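Local coordinates for Abbfa_003403 (Acinetobacter baumannii, PDB 4ZXH), which is a four-domain nonribosomal peptide synthetase that probably activates an amino acid, loads it on its carrier domain, condenses it with an acyl partner and releases the product, at residues 1069-1073 with 1136-1142; 1108-1114 with 1245-1249; 1162-1166 with 1297-1301; 1168-1174 with 1250-1255. All coordinates share one frame; numbering follows the deposited sequence.

All four contacts lie in the C-terminal thioesterase domain. Contacts 1 and 3, with centres about 10 Å apart, meet where Cys1137 SG lies 3.1 Å from His1297 NE2, and His1297 ND1 is in turn hydrogen-bonded to Asp1164 OD2; this layout is consistent with a Cys-His-Asp triad. Contact 2, centred about 12 Å from contact 1, joins it through Ile1073 O and Asn1246 ND2, 2.5 Å apart and probably hydrogen-bonded. Contact 4 continues helix 1233-1251 beyond contact 2 and meets it where Ile1111 CD1 lies 3.7 Å from Tyr1253 CD2. Contacts 2 and 3 do not touch, their nearest atoms being about 9 Å apart. Contact 1, which holds Cys1137, touches each of the other three.

Contact 1 (1069-1073 with 1136-1142); sequences LFHPI and WCFGGAI
The turn from strand 1131-1136 into helix 1138-1152, with the geometry of a nucleophile elbow, packs against the last residue of strand 1067-1070 and the loop that follows, where Pro1072 meets Trp1136 and Ile1073 meets Phe1138. Pro1072 stands across the indole at about a right angle, with CB 3.5 Å from Trp1136 CZ3. Ile1073 CD1 lies over one face of the Phe1138 ring, 3.6 Å from Phe1138 CG, in a CH-pi contact. With CG anti to the backbone N (chi1 -178°) the ring is carried to Ile1073, and chi2 sets its face. A second CH-pi contact puts Ile1142 CD1 over the His1071 imidazole, 3.7 Å from His1071 CE1, while Ile1142 CG2 touches Phe1070 CG at 3.9 Å. Gly1139, lacking a side chain, admits a backbone approach, its CA 3.2 Å from Phe1070 O. Two bonds fix the His1071 ring: ND1 donates to Pro1072 O (2.9 Å), which lies close to the imidazole plane, and NE2 is bonded to Tyr1118 OH. Cys1137 has the backbone angles phi 54° and psi -128°. A positive phi between strand and helix, within a Gly-x-Cys-x-Gly sequence, is the signature of the nucleophile elbow of alpha/beta hydrolases, and Cys1137 is probably the nucleophile.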
loop_
_atom_site.group_PDB
_atom_site.type_symbol
_atom_site.label_atom_id
_atom_site.label_comp_id
_atom_site.label_asym_id
_atom_site.label_seq_id
_atom_site.Cartn_x
_atom_site.Cartn_y
_atom_site.Cartn_z
ATOM N N LEU A 1069 22.030 -14.751 -36.062
ATOM C CA LEU A 1069 21.150 -15.907 -36.016
ATOM C C LEU A 1069 19.793 -15.591 -36.629
ATOM O O LEU A 1069 19.245 -14.517 -36.429
ATOM C CB LEU A 1069 20.990 -16.395 -34.578
ATOM C CG LEU A 1069 22.320 -16.813 -33.921
ATOM C CD1 LEU A 1069 22.181 -16.982 -32.435
ATOM C CD2 LEU A 1069 22.900 -18.085 -34.546
ATOM N N PHE A 1070 19.242 -16.541 -37.369
ATOM C CA PHE A 1070 17.994 -16.292 -38.056
ATOM C C PHE A 1070 16.881 -17.215 -37.610
ATOM O O PHE A 1070 17.102 -18.395 -37.353
ATOM C CB PHE A 1070 18.222 -16.411 -39.542
ATOM C CG PHE A 1070 19.341 -15.576 -40.007
ATOM C CD1 PHE A 1070 19.160 -14.212 -40.205
ATOM C CD2 PHE A 1070 20.590 -16.131 -40.208
ATOM C CE1 PHE A 1070 20.206 -13.414 -40.621
ATOM C CE2 PHE A 1070 21.638 -15.343 -40.631
ATOM C CZ PHE A 1070 21.446 -13.980 -40.831
ATOM N N HIS A 1071 15.681 -16.656 -37.532
ATOM C CA HIS A 1071 14.534 -17.375 -37.024
ATOM C C HIS A 1071 14.299 -18.671 -37.771
ATOM O O HIS A 1071 14.591 -18.754 -38.953
ATOM C CB HIS A 1071 13.289 -16.505 -37.128
ATOM C CG HIS A 1071 12.945 -16.102 -38.524
ATOM N ND1 HIS A 1071 12.340 -16.956 -39.419
ATOM C CD2 HIS A 1071 13.092 -14.923 -39.174
ATOM C CE1 HIS A 1071 12.147 -16.327 -40.566
ATOM N NE2 HIS A 1071 12.595 -15.092 -40.444
ATOM N N PRO A 1072 13.773 -19.685 -37.075
ATOM C CA PRO A 1072 13.268 -20.907 -37.717
ATOM C C PRO A 1072 11.880 -20.682 -38.308
ATOM O O PRO A 1072 11.456 -19.526 -38.380
ATOM C CB PRO A 1072 13.207 -21.902 -36.564
ATOM C CG PRO A 1072 12.996 -21.036 -35.351
ATOM C CD PRO A 1072 13.721 -19.766 -35.599
ATOM N N ILE A 1073 11.188 -21.758 -38.687
ATOM C CA ILE A 1073 9.856 -21.674 -39.308
ATOM C C ILE A 1073 8.890 -20.733 -38.585
ATOM O O ILE A 1073 8.236 -19.923 -39.212
ATOM C CB ILE A 1073 9.169 -23.053 -39.386
ATOM C CG1 ILE A 1073 10.023 -24.054 -40.156
ATOM C CG2 ILE A 1073 7.835 -22.922 -40.102
ATOM C CD1 ILE A 1073 10.103 -23.733 -41.639
ATOM N N TRP A 1136 19.088 -22.343 -36.236
ATOM C CA TRP A 1136 18.622 -23.647 -35.839
ATOM C C TRP A 1136 17.557 -24.025 -36.846
ATOM O O TRP A 1136 16.775 -23.174 -37.256
ATOM C CB TRP A 1136 18.078 -23.640 -34.400
ATOM C CG TRP A 1136 17.244 -24.841 -34.142
ATOM C CD1 TRP A 1136 17.685 -26.124 -33.972
ATOM C CD2 TRP A 1136 15.820 -24.893 -34.068
ATOM N NE1 TRP A 1136 16.618 -26.972 -33.773
ATOM C CE2 TRP A 1136 15.457 -26.242 -33.837
ATOM C CE3 TRP A 1136 14.805 -23.932 -34.169
ATOM C CZ2 TRP A 1136 14.130 -26.654 -33.714
ATOM C CZ3 TRP A 1136 13.471 -24.346 -34.041
ATOM C CH2 TRP A 1136 13.153 -25.692 -33.826
ATOM N N CYS A 1137 17.529 -25.281 -37.271
ATOM C CA CYS A 1137 16.505 -25.719 -38.226
ATOM C C CYS A 1137 16.500 -24.817 -39.484
ATOM O O CYS A 1137 17.545 -24.569 -40.097
ATOM C CB CYS A 1137 15.128 -25.727 -37.541
ATOM S SG CYS A 1137 13.766 -26.540 -38.439
ATOM N N PHE A 1138 15.329 -24.306 -39.835
ATOM C CA PHE A 1138 15.141 -23.464 -41.019
ATOM C C PHE A 1138 16.033 -22.206 -41.013
ATOM O O PHE A 1138 16.440 -21.710 -42.069
ATOM C CB PHE A 1138 13.666 -23.100 -41.108
ATOM C CG PHE A 1138 13.293 -22.285 -42.299
ATOM C CD1 PHE A 1138 13.303 -22.836 -43.564
ATOM C CD2 PHE A 1138 12.868 -20.970 -42.143
ATOM C CE1 PHE A 1138 12.937 -22.078 -44.664
ATOM C CE2 PHE A 1138 12.492 -20.211 -43.233
ATOM C CZ PHE A 1138 12.526 -20.765 -44.495
ATOM N N GLY A 1139 16.358 -21.707 -39.821
ATOM C CA GLY A 1139 17.330 -20.627 -39.701
ATOM C C GLY A 1139 18.629 -20.906 -40.459
ATOM O O GLY A 1139 19.138 -20.037 -41.167
ATOM N N GLY A 1140 19.155 -22.124 -40.308
ATOM C CA GLY A 1140 20.287 -22.584 -41.091
ATOM C C GLY A 1140 20.106 -22.402 -42.593
ATOM O O GLY A 1140 21.054 -21.991 -43.280
ATOM N N ALA A 1141 18.903 -22.683 -43.108
ATOM C CA ALA A 1141 18.634 -22.531 -44.547
ATOM C C ALA A 1141 18.634 -21.059 -44.986
ATOM O O ALA A 1141 19.156 -20.730 -46.043
ATOM C CB ALA A 1141 17.336 -23.176 -44.912
ATOM N N ILE A 1142 18.048 -20.180 -44.177
ATOM C CA ILE A 1142 18.145 -18.740 -44.404
ATOM C C ILE A 1142 19.599 -18.297 -44.469
ATOM O O ILE A 1142 19.997 -17.615 -45.426
ATOM C CB ILE A 1142 17.431 -17.953 -43.313
ATOM C CG1 ILE A 1142 15.930 -18.246 -43.363
ATOM C CG2 ILE A 1142 17.697 -16.473 -43.454
ATOM C CD1 ILE A 1142 15.136 -17.549 -42.309
#

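Contact 2 (1108-1114 with 1245-1249); sequences EVAIEEM and ANGIA
Val1109 and Ala1249 have the largest areas buried in this contact, with Ala1245 next, and together they place the turn before helix 1111-1125 against one flank of helix 1233-1251. Val1109 works with two parts. Its CG1 branch, set opposite the carbonyl carbon (chi1 -70°), reaches Ala1245 CB at 3.8 Å, whereas its carbonyl oxygen faces Ala1249 CA at 3.4 Å in a CA-H...O contact whose angle at H is 128°. Ala1249 CB points into the other segment and is met by Ile1111 CG1 at 4.0 Å and by Met1114 CE at 4.1 Å. The Met1114 chain is extended to SD and then bends at its last torsion (chi3 -56°), which carries CE to within 3.5 Å of Asn1246 OD1. The polar link is indirect: one water donates to Glu1108 O (2.6 Å) and to Asn1246 OD1 (2.7 Å), bridging turn and helix. The amide nitrogen of Asn1246 is held elsewhere, by Ile1073 O. Small alanines on successive turns of helix 1233-1251 allow the turn that precedes helix 1111-1125 to come close. Helix 1233-1251 belongs to the helical insertion between strands 1157-1163 and 1262-1267, which is probably the lid region of an alpha/beta-hydrolase thioesterase.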
loop_
_atom_site.group_PDB
_atom_site.type_symbol
_atom_site.label_atom_id
_atom_site.label_comp_id
_atom_site.label_asym_id
_atom_site.label_seq_id
_atom_site.Cartn_x
_atom_site.Cartn_y
_atom_site.Cartn_z
ATOM N N GLU A 1108 7.825 -12.448 -45.291
ATOM C CA GLU A 1108 8.266 -12.844 -46.614
ATOM C C GLU A 1108 7.902 -14.308 -46.927
ATOM O O GLU A 1108 7.879 -15.160 -46.028
ATOM C CB GLU A 1108 9.772 -12.618 -46.734
ATOM C CG GLU A 1108 10.159 -11.138 -46.743
ATOM C CD GLU A 1108 9.533 -10.368 -47.910
ATOM O OE1 GLU A 1108 9.239 -10.987 -48.965
ATOM O OE2 GLU A 1108 9.333 -9.140 -47.767
ATOM N N VAL A 1109 7.624 -14.598 -48.197
ATOM C CA VAL A 1109 7.292 -15.961 -48.613
ATOM C C VAL A 1109 8.318 -16.575 -49.571
ATOM O O VAL A 1109 8.160 -17.702 -50.042
ATOM C CB VAL A 1109 5.913 -16.011 -49.289
ATOM C CG1 VAL A 1109 4.810 -15.760 -48.261
ATOM C CG2 VAL A 1109 5.852 -15.026 -50.440
ATOM N N ALA A 1110 9.367 -15.830 -49.868
ATOM C CA ALA A 1110 10.440 -16.361 -50.688
ATOM C C ALA A 1110 11.750 -16.179 -49.947
ATOM O O ALA A 1110 12.087 -15.061 -49.559
ATOM C CB ALA A 1110 10.481 -15.670 -52.030
ATOM N N ILE A 1111 12.484 -17.268 -49.742
ATOM C CA ILE A 1111 13.745 -17.194 -49.006
ATOM C C ILE A 1111 14.696 -16.185 -49.638
ATOM O O ILE A 1111 15.392 -15.451 -48.928
ATOM C CB ILE A 1111 14.424 -18.573 -48.905
ATOM C CG1 ILE A 1111 13.900 -19.301 -47.674
ATOM C CG2 ILE A 1111 15.890 -18.442 -48.728
ATOM C CD1 ILE A 1111 14.809 -20.357 -47.159
ATOM N N GLU A 1112 14.692 -16.113 -50.963
ATOM C CA GLU A 1112 15.561 -15.171 -51.665
ATOM C C GLU A 1112 15.239 -13.724 -51.237
ATOM O O GLU A 1112 16.151 -12.920 -51.003
ATOM C CB GLU A 1112 15.443 -15.356 -53.192
ATOM C CG GLU A 1112 15.957 -16.737 -53.740
ATOM C CD GLU A 1112 14.875 -17.857 -53.849
ATOM O OE1 GLU A 1112 13.783 -17.731 -53.242
ATOM O OE2 GLU A 1112 15.122 -18.876 -54.549
ATOM N N GLU A 1113 13.957 -13.407 -51.075
ATOM C CA GLU A 1113 13.557 -12.046 -50.715
ATOM C C GLU A 1113 13.808 -11.769 -49.242
ATOM O O GLU A 1113 14.262 -10.692 -48.861
ATOM C CB GLU A 1113 12.083 -11.802 -51.052
ATOM C CG GLU A 1113 11.780 -11.761 -52.535
ATOM C CD GLU A 1113 12.669 -10.780 -53.283
ATOM O OE1 GLU A 1113 12.973 -9.702 -52.724
ATOM O OE2 GLU A 1113 13.062 -11.086 -54.430
ATOM N N MET A 1114 13.487 -12.757 -48.421
ATOM C CA MET A 1114 13.784 -12.753 -46.989
ATOM C C MET A 1114 15.245 -12.366 -46.756
ATOM O O MET A 1114 15.557 -11.509 -45.933
ATOM C CB MET A 1114 13.486 -14.144 -46.412
ATOM C CG MET A 1114 13.297 -14.248 -44.941
ATOM S SD MET A 1114 12.752 -15.923 -44.479
ATOM C CE MET A 1114 11.283 -16.090 -45.492
ATOM N N ALA A 1245 4.023 -18.764 -43.944
ATOM C CA ALA A 1245 4.853 -18.068 -44.924
ATOM C C ALA A 1245 6.215 -18.721 -45.032
ATOM O O ALA A 1245 6.744 -18.938 -46.131
ATOM C CB ALA A 1245 4.999 -16.619 -44.550
ATOM N N ASN A 1246 6.783 -19.050 -43.878
ATOM C CA ASN A 1246 8.064 -19.734 -43.862
ATOM C C ASN A 1246 7.925 -21.128 -44.453
ATOM O O ASN A 1246 8.847 -21.621 -45.106
ATOM C CB ASN A 1246 8.622 -19.783 -42.448
ATOM C CG ASN A 1246 9.194 -18.441 -42.004
ATOM O OD1 ASN A 1246 9.601 -17.614 -42.834
ATOM N ND2 ASN A 1246 9.243 -18.224 -40.690
ATOM N N GLY A 1247 6.760 -21.750 -44.257
ATOM C CA GLY A 1247 6.504 -23.056 -44.845
ATOM C C GLY A 1247 6.591 -23.024 -46.363
ATOM O O GLY A 1247 7.321 -23.800 -46.972
ATOM N N ILE A 1248 5.825 -22.122 -46.967
ATOM C CA ILE A 1248 5.840 -21.893 -48.400
ATOM C C ILE A 1248 7.245 -21.519 -48.881
ATOM O O ILE A 1248 7.653 -21.899 -49.982
ATOM C CB ILE A 1248 4.850 -20.780 -48.768
ATOM C CG1 ILE A 1248 3.440 -21.170 -48.338
ATOM C CG2 ILE A 1248 4.859 -20.521 -50.221
ATOM C CD1 ILE A 1248 2.422 -20.038 -48.489
ATOM N N ALA A 1249 7.993 -20.784 -48.055
ATOM C CA ALA A 1249 9.342 -20.405 -48.435
ATOM C C ALA A 1249 10.206 -21.653 -48.527
ATOM O O ALA A 1249 10.919 -21.858 -49.518
ATOM C CB ALA A 1249 9.927 -19.417 -47.455
HETATM O O HOH W 1 8.758 -15.099 -43.535
#

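Contact 3 (1162-1166 with 1297-1301); sequences MIDTR and HSSIM
Arg1166 and His1297 meet face to face: the guanidinium lies flat on the imidazole, with centres 3.5 Å apart and planes only 19° from parallel. The overlap is offset, since Arg1166 NH2 sits above the rim of the ring, 3.1 Å from His1297 CG. The extended run from CG to NE carries the arginine's flat end to that face. Asp1164 uses the edge of the same ring, so the two partners do not compete. His1297 ND1 donates to Asp1164 OD2 at 2.5 Å in a nearly straight bond, although at this resolution its shortness carries no weight. The carboxylate is turned 56° from the ring plane. His1297 CG is anti to the backbone N (chi1 -173°), which directs the ring at the aspartate. Asp1164 OD1 accepts from Ala1267 N, which gives the carboxylate a second hold. Away from this polar cluster, Ile1163 CG2 packs on Met1301 CE (3.4 Å) and on Ile1300 CG1 (3.9 Å), tying strand 1157-1163 to the loop that bears the histidine. With ND1 engaged by a carboxylate and Cys1137 on the NE2 side, the ring is oriented as in a charge relay, consistent with a Cys-His-Asp triad that probably activates the thiol.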
loop_
_atom_site.group_PDB
_atom_site.type_symbol
_atom_site.label_atom_id
_atom_site.label_comp_id
_atom_site.label_asym_id
_atom_site.label_seq_id
_atom_site.Cartn_x
_atom_site.Cartn_y
_atom_site.Cartn_z
ATOM N N MET A 1162 25.003 -24.354 -38.451
ATOM C CA MET A 1162 23.678 -24.906 -38.685
ATOM C C MET A 1162 23.382 -25.965 -37.672
ATOM O O MET A 1162 24.071 -26.985 -37.612
ATOM C CB MET A 1162 23.559 -25.494 -40.085
ATOM C CG MET A 1162 23.535 -24.474 -41.204
ATOM S SD MET A 1162 23.542 -25.373 -42.751
ATOM C CE MET A 1162 24.249 -24.165 -43.876
ATOM N N ILE A 1163 22.352 -25.733 -36.874
ATOM C CA ILE A 1163 21.996 -26.699 -35.851
ATOM C C ILE A 1163 20.803 -27.540 -36.320
ATOM O O ILE A 1163 19.684 -27.040 -36.448
ATOM C CB ILE A 1163 21.705 -26.000 -34.523
ATOM C CG1 ILE A 1163 22.854 -25.035 -34.201
ATOM C CG2 ILE A 1163 21.572 -27.020 -33.421
ATOM C CD1 ILE A 1163 22.589 -24.126 -33.046
ATOM N N ASP A 1164 21.085 -28.815 -36.601
ATOM C CA ASP A 1164 20.120 -29.775 -37.123
ATOM C C ASP A 1164 19.224 -29.214 -38.243
ATOM O O ASP A 1164 18.014 -29.413 -38.265
ATOM C CB ASP A 1164 19.265 -30.326 -35.988
ATOM C CG ASP A 1164 18.782 -31.744 -36.266
ATOM O OD1 ASP A 1164 19.628 -32.630 -36.544
ATOM O OD2 ASP A 1164 17.548 -31.960 -36.238
ATOM N N THR A 1165 19.847 -28.514 -39.176
ATOM C CA THR A 1165 19.161 -27.937 -40.322
ATOM C C THR A 1165 18.978 -28.951 -41.425
ATOM O O THR A 1165 19.961 -29.445 -41.979
ATOM C CB THR A 1165 19.966 -26.753 -40.886
ATOM O OG1 THR A 1165 20.125 -25.784 -39.862
ATOM C CG2 THR A 1165 19.284 -26.125 -42.074
ATOM N N ARG A 1166 17.733 -29.262 -41.764
ATOM C CA ARG A 1166 17.498 -30.142 -42.908
ATOM C C ARG A 1166 17.838 -29.396 -44.195
ATOM O O ARG A 1166 17.485 -28.242 -44.371
ATOM C CB ARG A 1166 16.077 -30.657 -42.844
ATOM C CG ARG A 1166 15.956 -31.294 -41.477
ATOM C CD ARG A 1166 14.602 -31.445 -40.924
ATOM N NE ARG A 1166 14.720 -32.166 -39.670
ATOM C CZ ARG A 1166 13.751 -32.262 -38.774
ATOM N NH1 ARG A 1166 12.595 -31.676 -39.010
ATOM N NH2 ARG A 1166 13.937 -32.957 -37.662
ATOM N N HIS A 1297 15.608 -33.025 -32.556
ATOM C CA HIS A 1297 15.490 -31.818 -33.361
ATOM C C HIS A 1297 15.111 -30.590 -32.542
ATOM O O HIS A 1297 15.588 -29.488 -32.813
ATOM C CB HIS A 1297 14.462 -32.023 -34.472
ATOM C CG HIS A 1297 14.410 -30.893 -35.445
ATOM N ND1 HIS A 1297 15.461 -30.593 -36.291
ATOM C CD2 HIS A 1297 13.454 -29.968 -35.690
ATOM C CE1 HIS A 1297 15.142 -29.549 -37.034
ATOM N NE2 HIS A 1297 13.928 -29.150 -36.689
ATOM N N SER A 1298 14.258 -30.772 -31.541
ATOM C CA SER A 1298 13.944 -29.681 -30.623
ATOM C C SER A 1298 14.880 -29.571 -29.396
ATOM O O SER A 1298 15.372 -28.489 -29.085
ATOM C CB SER A 1298 12.500 -29.813 -30.156
ATOM O OG SER A 1298 11.656 -29.225 -31.120
ATOM N N SER A 1299 15.125 -30.686 -28.717
ATOM C CA SER A 1299 15.785 -30.679 -27.419
ATOM C C SER A 1299 17.266 -30.337 -27.492
ATOM O O SER A 1299 17.885 -30.052 -26.473
ATOM C CB SER A 1299 15.613 -32.036 -26.731
ATOM O OG SER A 1299 16.191 -33.089 -27.493
ATOM N N ILE A 1300 17.830 -30.361 -28.694
ATOM C CA ILE A 1300 19.218 -29.946 -28.899
ATOM C C ILE A 1300 19.417 -28.508 -28.385
ATOM O O ILE A 1300 20.514 -28.150 -27.929
ATOM C CB ILE A 1300 19.620 -30.073 -30.414
ATOM C CG1 ILE A 1300 21.094 -29.744 -30.659
ATOM C CG2 ILE A 1300 18.754 -29.189 -31.277
ATOM C CD1 ILE A 1300 22.046 -30.757 -30.156
ATOM N N MET A 1301 18.341 -27.715 -28.401
ATOM C CA MET A 1301 18.382 -26.319 -27.960
ATOM C C MET A 1301 17.920 -26.094 -26.504
ATOM O O MET A 1301 17.831 -24.942 -26.058
ATOM C CB MET A 1301 17.541 -25.458 -28.914
ATOM C CG MET A 1301 17.980 -25.567 -30.392
ATOM S SD MET A 1301 19.473 -24.660 -30.906
ATOM C CE MET A 1301 20.739 -25.780 -30.353
#

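Contact 4 (1168-1174 with 1250-1255); sequences PIPENVP and LQTYFP
The backbones run closest at two places, with Pro1168 CA 5.7 Å from Phe1254 CA and Val1173 CA 6.1 Å from Gln1251 CA, so a proline-rich loop lies alongside the chain leaving helix 1233-1251. Apolar side chains fill the interface. Pro1168 bridges two residues: its CB approaches Tyr1253 CD2 at 3.5 Å and its CG meets Pro1255 CG at 3.8 Å, the two proline rings crossing at about a right angle. Pro1255 CD in turn lies over the centre of the tyrosine ring. The Phe1254 ring, swung beside its own backbone N and opposite the carbonyl carbon (chi1 -53°), meets Pro1170 and Val1173 with its CD1-CE1 side. Pro1170 CD comes obliquely to Phe1254 CD1 at 3.5 Å, while Val1173 CG2 approaches the edge, in the ring plane, at 3.6 Å from Phe1254 CE1. The other valine branch, CG1, touches Gln1251 CG at 4.0 Å. A looser contact joins Pro1174 CD to Leu1250 CD2 (4.3 Å) at the last turn of the helix. Tyr1253 OH is hydrogen-bonded to Glu1145 OE1 of helix 1138-1152, and its ring also touches helix 1111-1125 at Glu1112. The contact therefore joins the loop between strand 1157-1163 and helix 1179-1191 to the C-terminal end of helix 1233-1251, beside these two helices.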
loop_
_atom_site.group_PDB
_atom_site.type_symbol
_atom_site.label_atom_id
_atom_site.label_comp_id
_atom_site.label_asym_id
_atom_site.label_seq_id
_atom_site.Cartn_x
_atom_site.Cartn_y
_atom_site.Cartn_z
ATOM N N PRO A 1168 18.006 -27.903 -47.804
ATOM C CA PRO A 1168 16.947 -27.479 -48.731
ATOM C C PRO A 1168 16.961 -28.288 -50.032
ATOM O O PRO A 1168 17.386 -27.801 -51.077
ATOM C CB PRO A 1168 17.278 -26.011 -48.984
ATOM C CG PRO A 1168 18.744 -25.924 -48.805
ATOM C CD PRO A 1168 19.095 -26.910 -47.720
ATOM N N ILE A 1169 16.510 -29.531 -49.954
ATOM C CA ILE A 1169 16.417 -30.389 -51.122
ATOM C C ILE A 1169 15.022 -31.027 -51.108
ATOM O O ILE A 1169 14.401 -31.127 -50.055
ATOM C CB ILE A 1169 17.544 -31.454 -51.135
ATOM C CG1 ILE A 1169 17.393 -32.440 -49.961
ATOM C CG2 ILE A 1169 18.928 -30.777 -51.129
ATOM C CD1 ILE A 1169 18.318 -33.649 -50.053
ATOM N N PRO A 1170 14.507 -31.416 -52.278
ATOM C CA PRO A 1170 13.156 -31.989 -52.414
ATOM C C PRO A 1170 12.766 -33.117 -51.440
ATOM O O PRO A 1170 11.659 -33.050 -50.905
ATOM C CB PRO A 1170 13.166 -32.506 -53.858
ATOM C CG PRO A 1170 13.992 -31.505 -54.579
ATOM C CD PRO A 1170 15.103 -31.132 -53.599
ATOM N N GLU A 1171 13.624 -34.119 -51.224
ATOM C CA GLU A 1171 13.366 -35.194 -50.248
ATOM C C GLU A 1171 12.889 -34.687 -48.875
ATOM O O GLU A 1171 12.159 -35.373 -48.161
ATOM C CB GLU A 1171 14.624 -36.028 -49.996
ATOM C CG GLU A 1171 15.235 -36.784 -51.147
ATOM C CD GLU A 1171 16.247 -35.970 -51.956
ATOM O OE1 GLU A 1171 16.050 -34.745 -52.159
ATOM O OE2 GLU A 1171 17.271 -36.568 -52.357
ATOM N N ASN A 1172 13.342 -33.498 -48.494
ATOM C CA ASN A 1172 13.163 -33.009 -47.131
ATOM C C ASN A 1172 11.956 -32.123 -46.928
ATOM O O ASN A 1172 11.696 -31.658 -45.805
ATOM C CB ASN A 1172 14.396 -32.229 -46.684
ATOM C CG ASN A 1172 15.603 -33.095 -46.539
ATOM O OD1 ASN A 1172 15.513 -34.329 -46.570
ATOM N ND2 ASN A 1172 16.753 -32.459 -46.351
ATOM N N VAL A 1173 11.242 -31.860 -48.014
ATOM C CA VAL A 1173 10.066 -31.014 -47.955
ATOM C C VAL A 1173 8.986 -31.838 -47.280
ATOM O O VAL A 1173 8.824 -33.028 -47.583
ATOM C CB VAL A 1173 9.627 -30.527 -49.377
ATOM C CG1 VAL A 1173 8.500 -29.512 -49.289
ATOM C CG2 VAL A 1173 10.804 -29.929 -50.102
ATOM N N PRO A 1174 8.274 -31.222 -46.332
ATOM C CA PRO A 1174 7.189 -31.886 -45.593
ATOM C C PRO A 1174 6.079 -32.366 -46.513
ATOM O O PRO A 1174 5.850 -31.734 -47.529
ATOM C CB PRO A 1174 6.677 -30.787 -44.648
ATOM C CG PRO A 1174 7.851 -29.868 -44.459
ATOM C CD PRO A 1174 8.589 -29.887 -45.795
ATOM N N LEU A 1250 10.123 -22.494 -47.497
ATOM C CA LEU A 1250 10.824 -23.774 -47.497
ATOM C C LEU A 1250 10.452 -24.597 -48.726
ATOM O O LEU A 1250 11.321 -25.131 -49.422
ATOM C CB LEU A 1250 10.504 -24.572 -46.232
ATOM C CG LEU A 1250 11.253 -25.900 -46.115
ATOM C CD1 LEU A 1250 12.742 -25.615 -46.288
ATOM C CD2 LEU A 1250 11.007 -26.548 -44.761
ATOM N N GLN A 1251 9.145 -24.661 -48.975
ATOM C CA GLN A 1251 8.544 -25.453 -50.025
ATOM C C GLN A 1251 9.036 -25.063 -51.410
ATOM O O GLN A 1251 8.957 -25.859 -52.337
ATOM C CB GLN A 1251 7.031 -25.301 -49.947
ATOM C CG GLN A 1251 6.235 -26.439 -50.519
ATOM C CD GLN A 1251 4.825 -26.464 -49.951
ATOM O OE1 GLN A 1251 4.557 -25.856 -48.906
ATOM N NE2 GLN A 1251 3.909 -27.157 -50.643
ATOM N N THR A 1252 9.554 -23.843 -51.552
ATOM C CA THR A 1252 9.976 -23.347 -52.867
ATOM C C THR A 1252 11.462 -22.939 -52.964
ATOM O O THR A 1252 11.840 -22.155 -53.841
ATOM C CB THR A 1252 9.111 -22.138 -53.290
ATOM O OG1 THR A 1252 9.240 -21.095 -52.322
ATOM C CG2 THR A 1252 7.637 -22.535 -53.399
ATOM N N TYR A 1253 12.303 -23.482 -52.085
ATOM C CA TYR A 1253 13.728 -23.151 -52.054
ATOM C C TYR A 1253 14.620 -24.352 -52.394
ATOM O O TYR A 1253 14.757 -25.268 -51.583
ATOM C CB TYR A 1253 14.106 -22.595 -50.675
ATOM C CG TYR A 1253 15.546 -22.148 -50.601
ATOM C CD1 TYR A 1253 16.041 -21.231 -51.511
ATOM C CD2 TYR A 1253 16.408 -22.632 -49.619
ATOM C CE1 TYR A 1253 17.355 -20.808 -51.468
ATOM C CE2 TYR A 1253 17.740 -22.209 -49.568
ATOM C CZ TYR A 1253 18.202 -21.293 -50.508
ATOM O OH TYR A 1253 19.504 -20.844 -50.504
ATOM N N PHE A 1254 15.227 -24.359 -53.582
ATOM C CA PHE A 1254 16.097 -25.478 -53.973
ATOM C C PHE A 1254 17.371 -25.012 -54.670
ATOM O O PHE A 1254 17.481 -25.076 -55.895
ATOM C CB PHE A 1254 15.306 -26.456 -54.837
ATOM C CG PHE A 1254 14.036 -26.884 -54.191
ATOM C CD1 PHE A 1254 14.060 -27.775 -53.118
ATOM C CD2 PHE A 1254 12.825 -26.332 -54.580
ATOM C CE1 PHE A 1254 12.893 -28.139 -52.472
ATOM C CE2 PHE A 1254 11.650 -26.687 -53.939
ATOM C CZ PHE A 1254 11.681 -27.593 -52.880
ATOM N N PRO A 1255 18.352 -24.547 -53.872
ATOM C CA PRO A 1255 19.579 -23.923 -54.380
ATOM C C PRO A 1255 20.536 -24.944 -54.962
ATOM O O PRO A 1255 20.651 -26.039 -54.420
ATOM C CB PRO A 1255 20.181 -23.269 -53.134
ATOM C CG PRO A 1255 19.713 -24.125 -52.005
ATOM C CD PRO A 1255 18.336 -24.604 -52.394
#